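Local atomic coordinates of proximal thread matrix protein 1 (Mytilus galloprovincialis, PDB entry 4CN8), a protein that probably binds collagen fibres within the matrix of the mussel byssal thread through its two von Willebrand factor type A domains, and binds zinc. Residues A[174-179]-A[205-210]; A[106-111]-A[139-144]; A[98-103]-A[114-119]; A[361-366]-A[387-392]. One frame throughout, in Å; residues are numbered along the deposited sequence.

Contact 1. Residues A[174-179]-A[205-210]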
# COMPACT_ATOMS: atom_id res chain seq x y z
N ASP A 174 9.64 -18.06 -2.42
CA ASP A 174 10.75 -18.11 -3.37
C ASP A 174 10.24 -18.22 -4.80
O ASP A 174 11.03 -18.30 -5.75
CB ASP A 174 11.66 -19.30 -3.05
CG ASP A 174 11.10 -20.63 -3.53
OD1 ASP A 174 9.86 -20.81 -3.52
OD2 ASP A 174 11.91 -21.50 -3.91
N GLY A 175 8.92 -18.21 -4.97
CA GLY A 175 8.33 -18.37 -6.28
C GLY A 175 6.96 -17.74 -6.44
O GLY A 175 6.55 -16.88 -5.66
N LYS A 176 6.25 -18.19 -7.48
CA LYS A 176 4.94 -17.65 -7.84
C LYS A 176 3.84 -18.59 -7.39
O LYS A 176 4.04 -19.81 -7.33
CB LYS A 176 4.85 -17.51 -9.36
CG LYS A 176 5.93 -16.63 -9.97
CD LYS A 176 6.12 -16.91 -11.46
CE LYS A 176 7.45 -16.34 -11.95
NZ LYS A 176 7.75 -16.68 -13.38
N SER A 177 2.68 -18.04 -7.07
CA SER A 177 1.54 -18.87 -6.71
C SER A 177 1.09 -19.68 -7.92
O SER A 177 0.33 -19.19 -8.76
CB SER A 177 0.38 -18.02 -6.19
OG SER A 177 -0.52 -18.81 -5.43
N ASN A 178 1.56 -20.92 -8.00
CA ASN A 178 1.33 -21.78 -9.16
C ASN A 178 0.26 -22.83 -8.93
O ASN A 178 0.28 -23.89 -9.56
CB ASN A 178 2.63 -22.48 -9.55
CG ASN A 178 3.12 -23.44 -8.49
OD1 ASN A 178 2.33 -24.06 -7.78
ND2 ASN A 178 4.44 -23.54 -8.34
N ALA A 179 -0.68 -22.56 -8.03
CA ALA A 179 -1.72 -23.53 -7.72
C ALA A 179 -2.62 -22.97 -6.63
O ALA A 179 -2.22 -22.10 -5.87
CB ALA A 179 -1.09 -24.85 -7.26
N GLY A 205 12.37 -16.71 -8.92
CA GLY A 205 11.26 -17.51 -9.40
C GLY A 205 9.89 -17.00 -8.98
O GLY A 205 8.87 -17.59 -9.36
N PHE A 206 9.86 -15.94 -8.19
CA PHE A 206 8.60 -15.26 -7.86
C PHE A 206 8.37 -14.15 -8.89
O PHE A 206 9.25 -13.84 -9.70
CB PHE A 206 8.63 -14.68 -6.43
CG PHE A 206 9.63 -13.58 -6.24
CD1 PHE A 206 10.94 -13.87 -5.89
CD2 PHE A 206 9.27 -12.26 -6.43
CE1 PHE A 206 11.86 -12.87 -5.73
CE2 PHE A 206 10.19 -11.26 -6.27
CZ PHE A 206 11.49 -11.56 -5.92
N VAL A 207 7.17 -13.57 -8.87
CA VAL A 207 6.88 -12.38 -9.67
C VAL A 207 6.56 -11.21 -8.74
O VAL A 207 5.59 -11.26 -7.97
CB VAL A 207 5.75 -12.64 -10.71
CG1 VAL A 207 4.44 -13.01 -10.03
CG2 VAL A 207 5.55 -11.43 -11.61
N LYS A 208 7.40 -10.18 -8.78
CA LYS A 208 7.24 -9.02 -7.90
C LYS A 208 5.85 -8.41 -8.10
O LYS A 208 5.28 -7.85 -7.16
CB LYS A 208 8.31 -7.98 -8.19
CG LYS A 208 8.47 -6.94 -7.08
CD LYS A 208 9.18 -5.69 -7.59
CE LYS A 208 10.44 -5.38 -6.80
NZ LYS A 208 10.15 -4.70 -5.50
N THR A 209 5.34 -8.52 -9.32
CA THR A 209 4.00 -8.07 -9.65
C THR A 209 2.96 -8.65 -8.70
O THR A 209 2.07 -7.95 -8.22
CB THR A 209 3.62 -8.48 -11.08
OG1 THR A 209 4.73 -8.26 -11.96
CG2 THR A 209 2.40 -7.70 -11.55
N GLU A 210 3.08 -9.95 -8.44
CA GLU A 210 2.10 -10.68 -7.64
C GLU A 210 2.19 -10.29 -6.16
O GLU A 210 1.19 -10.28 -5.45
CB GLU A 210 2.33 -12.18 -7.79
CG GLU A 210 1.39 -13.05 -6.99
CD GLU A 210 1.73 -14.51 -7.14
OE1 GLU A 210 2.93 -14.85 -7.07
OE2 GLU A 210 0.80 -15.32 -7.33

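Contact 2. Residues A[106-111]-A[139-144]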
# COMPACT_ATOMS: atom_id res chain seq x y z
N PHE A 106 3.06 -23.03 4.18
CA PHE A 106 2.28 -23.16 2.97
C PHE A 106 3.15 -23.60 1.79
O PHE A 106 4.32 -23.21 1.68
CB PHE A 106 1.57 -21.83 2.65
CG PHE A 106 2.45 -20.84 1.96
CD1 PHE A 106 2.54 -20.82 0.58
CD2 PHE A 106 3.19 -19.94 2.69
CE1 PHE A 106 3.36 -19.92 -0.06
CE2 PHE A 106 4.02 -19.03 2.05
CZ PHE A 106 4.10 -19.02 0.68
N SER A 107 2.56 -24.43 0.94
CA SER A 107 3.17 -24.84 -0.33
C SER A 107 2.15 -25.68 -1.09
O SER A 107 1.36 -25.14 -1.87
CB SER A 107 4.46 -25.64 -0.08
OG SER A 107 4.22 -26.76 0.75
N GLN A 108 2.18 -26.99 -0.85
CA GLN A 108 1.08 -27.85 -1.24
C GLN A 108 0.16 -27.96 -0.03
O GLN A 108 0.45 -28.67 0.93
CB GLN A 108 1.59 -29.23 -1.64
CG GLN A 108 0.50 -30.21 -2.03
CD GLN A 108 1.05 -31.56 -2.43
OE1 GLN A 108 2.25 -31.82 -2.30
NE2 GLN A 108 0.18 -32.43 -2.92
N GLY A 109 -0.95 -27.24 -0.07
CA GLY A 109 -1.83 -27.17 1.08
C GLY A 109 -1.22 -26.29 2.16
O GLY A 109 -0.20 -25.63 1.94
N VAL A 110 -1.84 -26.29 3.33
CA VAL A 110 -1.41 -25.42 4.42
C VAL A 110 -1.34 -26.19 5.73
O VAL A 110 -2.19 -27.02 6.03
CB VAL A 110 -2.40 -24.25 4.57
CG1 VAL A 110 -1.98 -23.33 5.71
CG2 VAL A 110 -2.49 -23.46 3.27
N LYS A 111 -0.31 -25.90 6.52
CA LYS A 111 -0.17 -26.46 7.86
C LYS A 111 0.19 -25.38 8.87
O LYS A 111 1.17 -24.67 8.69
CB LYS A 111 0.91 -27.54 7.89
CG LYS A 111 1.12 -28.14 9.28
CD LYS A 111 2.28 -29.11 9.28
CE LYS A 111 2.66 -29.51 10.70
NZ LYS A 111 3.96 -30.24 10.73
N GLN A 139 3.97 -27.95 -5.02
CA GLN A 139 3.40 -26.74 -5.60
C GLN A 139 3.39 -25.61 -4.56
O GLN A 139 3.79 -25.81 -3.41
CB GLN A 139 1.99 -27.02 -6.12
CG GLN A 139 1.05 -27.55 -5.06
CD GLN A 139 -0.32 -27.84 -5.62
OE1 GLN A 139 -0.54 -27.81 -6.83
NE2 GLN A 139 -1.27 -28.11 -4.73
N THR A 140 2.95 -24.43 -4.96
CA THR A 140 3.00 -23.25 -4.10
C THR A 140 1.65 -22.54 -4.12
O THR A 140 1.29 -21.90 -5.10
CB THR A 140 4.11 -22.29 -4.57
OG1 THR A 140 5.34 -23.01 -4.73
CG2 THR A 140 4.31 -21.16 -3.57
N GLU A 141 0.92 -22.64 -3.01
CA GLU A 141 -0.43 -22.08 -2.94
C GLU A 141 -0.50 -20.84 -2.04
O GLU A 141 -0.93 -20.93 -0.88
CB GLU A 141 -1.42 -23.14 -2.44
CG GLU A 141 -1.55 -24.36 -3.35
CD GLU A 141 -2.49 -25.42 -2.78
OE1 GLU A 141 -3.61 -25.08 -2.36
OE2 GLU A 141 -2.08 -26.61 -2.76
N ILE A 142 -0.11 -19.69 -2.58
CA ILE A 142 -0.05 -18.46 -1.80
C ILE A 142 -1.44 -17.94 -1.42
O ILE A 142 -1.61 -17.33 -0.36
CB ILE A 142 0.73 -17.37 -2.55
CG1 ILE A 142 2.14 -17.88 -2.87
CG2 ILE A 142 0.80 -16.10 -1.71
CD1 ILE A 142 3.03 -16.86 -3.57
N GLY A 143 -2.42 -18.20 -2.28
CA GLY A 143 -3.79 -17.81 -2.01
C GLY A 143 -4.42 -18.67 -0.94
O GLY A 143 -5.13 -18.18 -0.06
N THR A 144 -4.15 -19.97 -1.02
CA THR A 144 -4.63 -20.90 -0.01
C THR A 144 -4.06 -20.52 1.35
O THR A 144 -4.77 -20.55 2.36
CB THR A 144 -4.23 -22.33 -0.36
OG1 THR A 144 -4.52 -22.58 -1.74
CG2 THR A 144 -5.01 -23.31 0.51

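Contact 3. Residues A[98-103]-A[114-119]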
# COMPACT_ATOMS: atom_id res chain seq x y z
N GLY A 98 -1.11 -9.65 25.65
CA GLY A 98 0.11 -9.06 25.11
C GLY A 98 0.34 -9.43 23.66
O GLY A 98 -0.41 -10.22 23.08
N SER A 99 1.39 -8.86 23.06
CA SER A 99 1.74 -9.11 21.66
C SER A 99 2.05 -10.59 21.39
O SER A 99 2.79 -11.22 22.13
CB SER A 99 2.95 -8.25 21.28
OG SER A 99 3.38 -8.50 19.96
N GLN A 100 1.48 -11.12 20.31
CA GLN A 100 1.56 -12.55 20.01
C GLN A 100 2.15 -12.86 18.63
O GLN A 100 2.40 -11.97 17.81
CB GLN A 100 0.18 -13.20 20.13
CG GLN A 100 -0.45 -13.12 21.52
CD GLN A 100 -1.83 -13.76 21.59
OE1 GLN A 100 -2.07 -14.66 22.40
NE2 GLN A 100 -2.75 -13.29 20.75
N PHE A 101 2.35 -14.16 18.38
CA PHE A 101 3.06 -14.63 17.19
C PHE A 101 2.56 -16.00 16.77
O PHE A 101 2.35 -16.88 17.60
CB PHE A 101 4.56 -14.74 17.50
CG PHE A 101 5.42 -13.90 16.60
CD1 PHE A 101 5.90 -14.40 15.41
CD2 PHE A 101 5.79 -12.61 16.97
CE1 PHE A 101 6.70 -13.63 14.59
CE2 PHE A 101 6.59 -11.84 16.16
CZ PHE A 101 7.05 -12.35 14.97
N GLY A 102 2.39 -16.19 15.47
CA GLY A 102 1.92 -17.45 14.93
C GLY A 102 2.64 -17.73 13.63
O GLY A 102 3.16 -16.81 13.00
N VAL A 103 2.68 -18.99 13.22
CA VAL A 103 3.33 -19.34 11.97
C VAL A 103 2.52 -20.35 11.19
O VAL A 103 2.05 -21.35 11.72
CB VAL A 103 4.73 -19.91 12.20
CG1 VAL A 103 5.30 -20.45 10.90
CG2 VAL A 103 5.65 -18.85 12.79
N PHE A 114 2.15 -23.18 14.62
CA PHE A 114 1.60 -22.82 15.91
C PHE A 114 0.83 -21.51 15.83
O PHE A 114 1.20 -20.61 15.08
CB PHE A 114 2.69 -22.73 16.98
CG PHE A 114 3.78 -21.74 16.66
CD1 PHE A 114 4.88 -22.13 15.92
CD2 PHE A 114 3.71 -20.44 17.13
CE1 PHE A 114 5.89 -21.23 15.65
CE2 PHE A 114 4.72 -19.54 16.85
CZ PHE A 114 5.81 -19.93 16.11
N PRO A 115 -0.26 -21.41 16.61
CA PRO A 115 -1.13 -20.24 16.65
C PRO A 115 -0.63 -19.15 17.59
O PRO A 115 0.35 -19.38 18.31
CB PRO A 115 -2.45 -20.81 17.17
CG PRO A 115 -2.01 -21.93 18.06
CD PRO A 115 -0.78 -22.51 17.44
N LEU A 116 -1.31 -18.00 17.58
CA LEU A 116 -0.95 -16.87 18.44
C LEU A 116 -0.86 -17.28 19.90
O LEU A 116 0.06 -16.88 20.61
CB LEU A 116 -2.00 -15.75 18.34
CG LEU A 116 -2.05 -14.78 17.15
CD1 LEU A 116 -0.68 -14.28 16.77
CD2 LEU A 116 -2.72 -15.42 15.97
N ASN A 117 -1.82 -18.08 20.35
CA ASN A 117 -2.03 -18.32 21.78
C ASN A 117 -1.41 -19.61 22.31
O ASN A 117 -2.01 -20.27 23.16
CB ASN A 117 -3.52 -18.34 22.09
CG ASN A 117 -4.24 -19.49 21.41
OD1 ASN A 117 -3.60 -20.37 20.81
ND2 ASN A 117 -5.56 -19.50 21.50
N LYS A 118 -0.23 -19.97 21.83
CA LYS A 118 0.41 -21.19 22.29
C LYS A 118 1.63 -20.87 23.14
O LYS A 118 1.78 -21.40 24.24
CB LYS A 118 0.79 -22.09 21.11
CG LYS A 118 1.47 -23.39 21.51
CD LYS A 118 1.21 -24.48 20.48
CE LYS A 118 2.20 -25.63 20.63
NZ LYS A 118 1.99 -26.67 19.58
N PHE A 119 2.48 -19.98 22.64
CA PHE A 119 3.70 -19.62 23.35
C PHE A 119 3.62 -18.22 23.93
O PHE A 119 3.42 -17.24 23.21
CB PHE A 119 4.90 -19.75 22.42
CG PHE A 119 5.01 -21.10 21.78
CD1 PHE A 119 5.16 -22.23 22.56
CD2 PHE A 119 4.95 -21.24 20.41
CE1 PHE A 119 5.26 -23.48 21.98
CE2 PHE A 119 5.04 -22.49 19.83
CZ PHE A 119 5.20 -23.60 20.61
O HOH W 1 2.76 -15.89 20.88

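Contact 4. Residues A[361-366]-A[387-392]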
# COMPACT_ATOMS: atom_id res chain seq x y z
N VAL A 361 4.60 15.52 7.47
CA VAL A 361 3.22 15.40 7.05
C VAL A 361 3.03 14.36 5.94
O VAL A 361 3.98 14.00 5.25
CB VAL A 361 2.71 16.76 6.56
CG1 VAL A 361 3.14 17.02 5.13
CG2 VAL A 361 1.22 16.82 6.67
N GLN A 362 1.81 13.87 5.78
CA GLN A 362 1.52 12.85 4.78
C GLN A 362 1.30 13.44 3.40
O GLN A 362 0.40 14.26 3.19
CB GLN A 362 0.29 12.03 5.17
CG GLN A 362 -0.07 10.95 4.16
CD GLN A 362 1.00 9.88 4.07
OE1 GLN A 362 1.20 9.11 5.00
NE2 GLN A 362 1.70 9.85 2.94
N LYS A 363 2.11 13.02 2.44
CA LYS A 363 1.96 13.48 1.08
C LYS A 363 1.06 12.54 0.28
O LYS A 363 1.18 11.31 0.37
CB LYS A 363 3.33 13.62 0.42
CG LYS A 363 4.13 14.80 0.96
CD LYS A 363 5.61 14.50 0.99
CE LYS A 363 6.13 14.13 -0.38
NZ LYS A 363 7.59 13.85 -0.37
N VAL A 364 0.16 13.13 -0.50
CA VAL A 364 -0.80 12.37 -1.29
C VAL A 364 -1.05 13.03 -2.65
O VAL A 364 -1.19 14.25 -2.75
CB VAL A 364 -2.17 12.28 -0.58
CG1 VAL A 364 -3.04 11.26 -1.26
CG2 VAL A 364 -2.00 11.92 0.88
N VAL A 365 -1.12 12.20 -3.69
CA VAL A 365 -1.56 12.64 -5.00
C VAL A 365 -2.87 11.97 -5.36
O VAL A 365 -3.00 10.75 -5.26
CB VAL A 365 -0.53 12.28 -6.08
CG1 VAL A 365 -1.12 12.43 -7.48
CG2 VAL A 365 0.72 13.13 -5.95
N ILE A 366 -3.85 12.76 -5.78
CA ILE A 366 -5.09 12.23 -6.32
C ILE A 366 -5.14 12.50 -7.82
O ILE A 366 -5.29 13.64 -8.25
CB ILE A 366 -6.31 12.84 -5.60
CG1 ILE A 366 -6.19 12.61 -4.09
CG2 ILE A 366 -7.60 12.24 -6.15
CD1 ILE A 366 -7.26 13.29 -3.26
N ARG A 387 6.33 7.73 -5.41
CA ARG A 387 6.16 6.68 -4.42
C ARG A 387 7.41 6.56 -3.55
O ARG A 387 7.31 6.40 -2.34
CB ARG A 387 5.86 5.35 -5.09
CG ARG A 387 4.41 5.17 -5.52
CD ARG A 387 4.16 3.75 -6.05
NE ARG A 387 4.38 3.66 -7.49
CZ ARG A 387 5.26 2.87 -8.10
NH1 ARG A 387 6.06 2.06 -7.40
NH2 ARG A 387 5.35 2.89 -9.42
N LYS A 388 8.58 6.64 -4.18
CA LYS A 388 9.84 6.47 -3.48
C LYS A 388 10.14 7.63 -2.54
O LYS A 388 10.96 7.51 -1.63
CB LYS A 388 10.99 6.29 -4.47
CG LYS A 388 11.07 4.88 -5.07
CD LYS A 388 12.14 4.80 -6.15
CE LYS A 388 12.10 3.46 -6.87
NZ LYS A 388 13.26 3.29 -7.79
N GLU A 389 9.47 8.76 -2.76
CA GLU A 389 9.60 9.90 -1.87
C GLU A 389 8.54 9.90 -0.77
O GLU A 389 8.44 10.85 0.00
CB GLU A 389 9.49 11.20 -2.65
CG GLU A 389 10.61 11.42 -3.64
CD GLU A 389 10.36 12.62 -4.52
OE1 GLU A 389 9.38 13.36 -4.23
OE2 GLU A 389 11.12 12.83 -5.49
N GLY A 390 7.74 8.83 -0.72
CA GLY A 390 6.72 8.70 0.32
C GLY A 390 5.36 9.25 -0.05
O GLY A 390 4.48 9.40 0.80
N VAL A 391 5.17 9.57 -1.33
CA VAL A 391 3.87 10.03 -1.80
C VAL A 391 2.98 8.83 -2.07
O VAL A 391 3.29 7.98 -2.90
CB VAL A 391 4.00 10.82 -3.10
CG1 VAL A 391 2.64 11.31 -3.54
CG2 VAL A 391 4.96 11.97 -2.93
N VAL A 392 1.86 8.78 -1.36
CA VAL A 392 0.82 7.82 -1.65
C VAL A 392 -0.00 8.32 -2.83
O VAL A 392 -0.37 9.49 -2.89
CB VAL A 392 -0.08 7.62 -0.42
CG1 VAL A 392 -1.30 6.80 -0.77
CG2 VAL A 392 0.71 6.97 0.70
O HOH W 2 4.47 11.53 2.73

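Contact 1. Residues A[174-179]-A[205-210]
The carboxylate of Glu210 faces the backbone N-H of Ser177, and this is the close-knit end of the contact. Ser177 N gives a nearly straight bond (166°) to Glu210 OE1 at 3.2 Å, entering on the syn lone pair, and a weak, more bent one to OE2. Ser177 CB lies 3.0 Å from Glu210 OE2, while the hydroxyl of Ser177 is hydrogen-bonded with Ile142 N at the start of helix 142-153. An extended chain, CG anti to the backbone N (chi1 179°), carries the Glu210 carboxylate across from helix 208-214. The 174-179 loop follows strand 166-173 at the C-terminal ends of the parallel strands of a von Willebrand factor type A domain, where Asp61, Ser63, Ser65 and Asp174 are the zinc ligands of the metal-ion-dependent adhesion site (MIDAS). With an alanine in place of Glu210, the Ser177 N-H would probably lose its carboxylate partner and the loop its tie to the helix. Gly175 O lies 3.1 Å from Phe206 CB. On the solvent side the exposed Lys176 lays its aliphatic chain along the 205-207 backbone, its CG 3.2 Å from Gly205 O and 3.9 Å from Val207 CG1.

Contact 2. Residues A[106-111]-A[139-144]
The Phe106 ring has Thr140 CG2 at its edge, near the ring plane and 3.8 Å from CE1, while Ile142 CG1 and the carbonyl oxygen of Glu141 approach it obliquely. Beyond the two segments, Leu59 and Asp61 of strand 54-61 and Leu171 of strand 166-173 also touch the ring, so it is buried among the central strands of a von Willebrand factor type A domain, close to the zinc ligand Asp61. The two side-chain amides meet more loosely: Gln108 and Gln139 cross at about a right angle with their amide planes 76° apart, and aliphatic carbon of both residues makes the approach, Gln108 CB lying 3.8 Å from Gln139 CG.

Between these groups the turn after strand 100-106 is tied to the start of helix 142-153. Ser107 O accepts a weak bond from Glu141 N, bent to 127°, while the Ser107 hydroxyl is hydrogen-bonded with Asp62. Glu141 occupies the N-cap position, and its extended side chain, with CG anti to the carbonyl carbon (chi1 -62°), lies along Ser107 O before its carboxylate reaches Gly109. That carboxylate spans both segments: OE2 accepts from Gly109 N at 3.0 Å, with the donor standing well above the carboxylate plane, and OE1 receives Thr144 OG1, from the first turn of the helix, on its anti lone pair. Bonds at both oxygens restrict rotation of the group. Past it, the methyl groups Val110 CG2 and Thr144 CG2 close the contact at 3.7 Å.

Contact 3. Residues A[98-103]-A[114-119]
Gln100 leans over Leu116 along most of its length. Its CB packs 3.6 Å from Leu116 CD1; CG continues past the carbonyl oxygen of Leu116; CD is equally near that oxygen and Leu116 CB. At the tip the two amide atoms part: OE1 comes 3.7 Å from Asn117 CA, and NE2 sits 3.5 Å from Leu116 CB while it hydrogen-bonds Gly159 O and Asp55 OD1 outside the contact. With CG of Gln100 anti to its carbonyl carbon (chi1 -62°), the side chain extends across Leu116 at about a right angle.

Strand 100-106 here meets the chain that leaves the edge strand 110-112 of the six-stranded von Willebrand factor type A sheet, before helix 122-130. Val103 and Phe114 form an antiparallel hydrogen-bonded pair: Val103 N reaches Phe114 O at 2.9 Å and 163°, while the return bond from Phe114 N is weak. After this pair the chain bends away in a type I turn from Pro115 to Lys118. A water sits between the segments, accepting from Phe101 N at 3.1 Å and lying within hydrogen-bonding distance of the carbonyls of Leu116 and Phe119.

The Phe114 ring is covered on both faces. Val103 CB makes a CH-pi contact over one, 4.3 Å from the centroid; on the opposite face Phe119 CE2 lies toward the rim, with Phe114 CD1 at the edge of the Phe119 ring. Ile125 and Ile129 of helix 122-130 also touch Phe114.

Contact 4. Residues A[361-366]-A[387-392]
Two N-H groups grip the carbonyl oxygen of Lys363 from opposite faces of its plane. Val392 N comes across from the neighbouring strand at 3.1 Å, and Gln362 NE2 curls forward from the preceding residue at 3.0 Å. Gln362 reaches it because its chain bends at CB-CG (chi2 65°); the oxygen lies near the plane of the Gln362 amide. Val365 N then bonds Val392 O at 2.9 Å, nearly straight at 167°, so Val364 and Val392 pair in parallel.

This is the return of a beta-alpha-beta crossover, strand 362-369 to helix 379-388 to strand 392-398, in the second von Willebrand factor type A domain. The helix ends in a Schellman motif at Gly390, whose positive phi turns the chain toward the sheet. A water bridges this corner, accepting from Lys363 N and donating to Gly390 O.

The side chain of Lys363 runs over Val391, its CE 3.5 Å from Val391 CG2, to place NZ 3.1 Å from Glu389 O, above the plane of that carbonyl. The other branch of Val391, CG1, packs against Val365 CG2 at 3.6 Å, and Phe350 touches both Lys363 and Val365. A serine in place of Lys363 would probably leave Glu389 O without this amine donor and uncover one methyl of Val391. The ammonium is bonded to the carbonyl of Glu389, whose partial negative charge at the C-terminus of a helix would suit a cation, while Glu389 OE1, 4.3 Å from Lys363 NZ, would probably add only a longer-range attraction.

Overall arrangement
Contacts 1, 2 and 3 belong to the first von Willebrand factor type A domain, contact 4 to the second. Contacts 1 and 2 touch: Asn178 OD1 lies 2.9 Å from Thr140 N and Ser177 OG 3.0 Å from Ile142 N. Contact 1 holds the zinc ligand Asp174, and contact 2 lies beside Asp61 and Ser63. Each uses a glutamate carboxylate to take a backbone N-H, but contact 1 is at the surface and contact 2 partly buried around a phenylalanine. Contact 3, about 20 Å from contact 2 between centres, reaches the same sheet and is the buried, most aromatic of the four. Contact 4 is partly buried and sheet-like, with parallel strand bonds, valine packing and a lysine at a helix end.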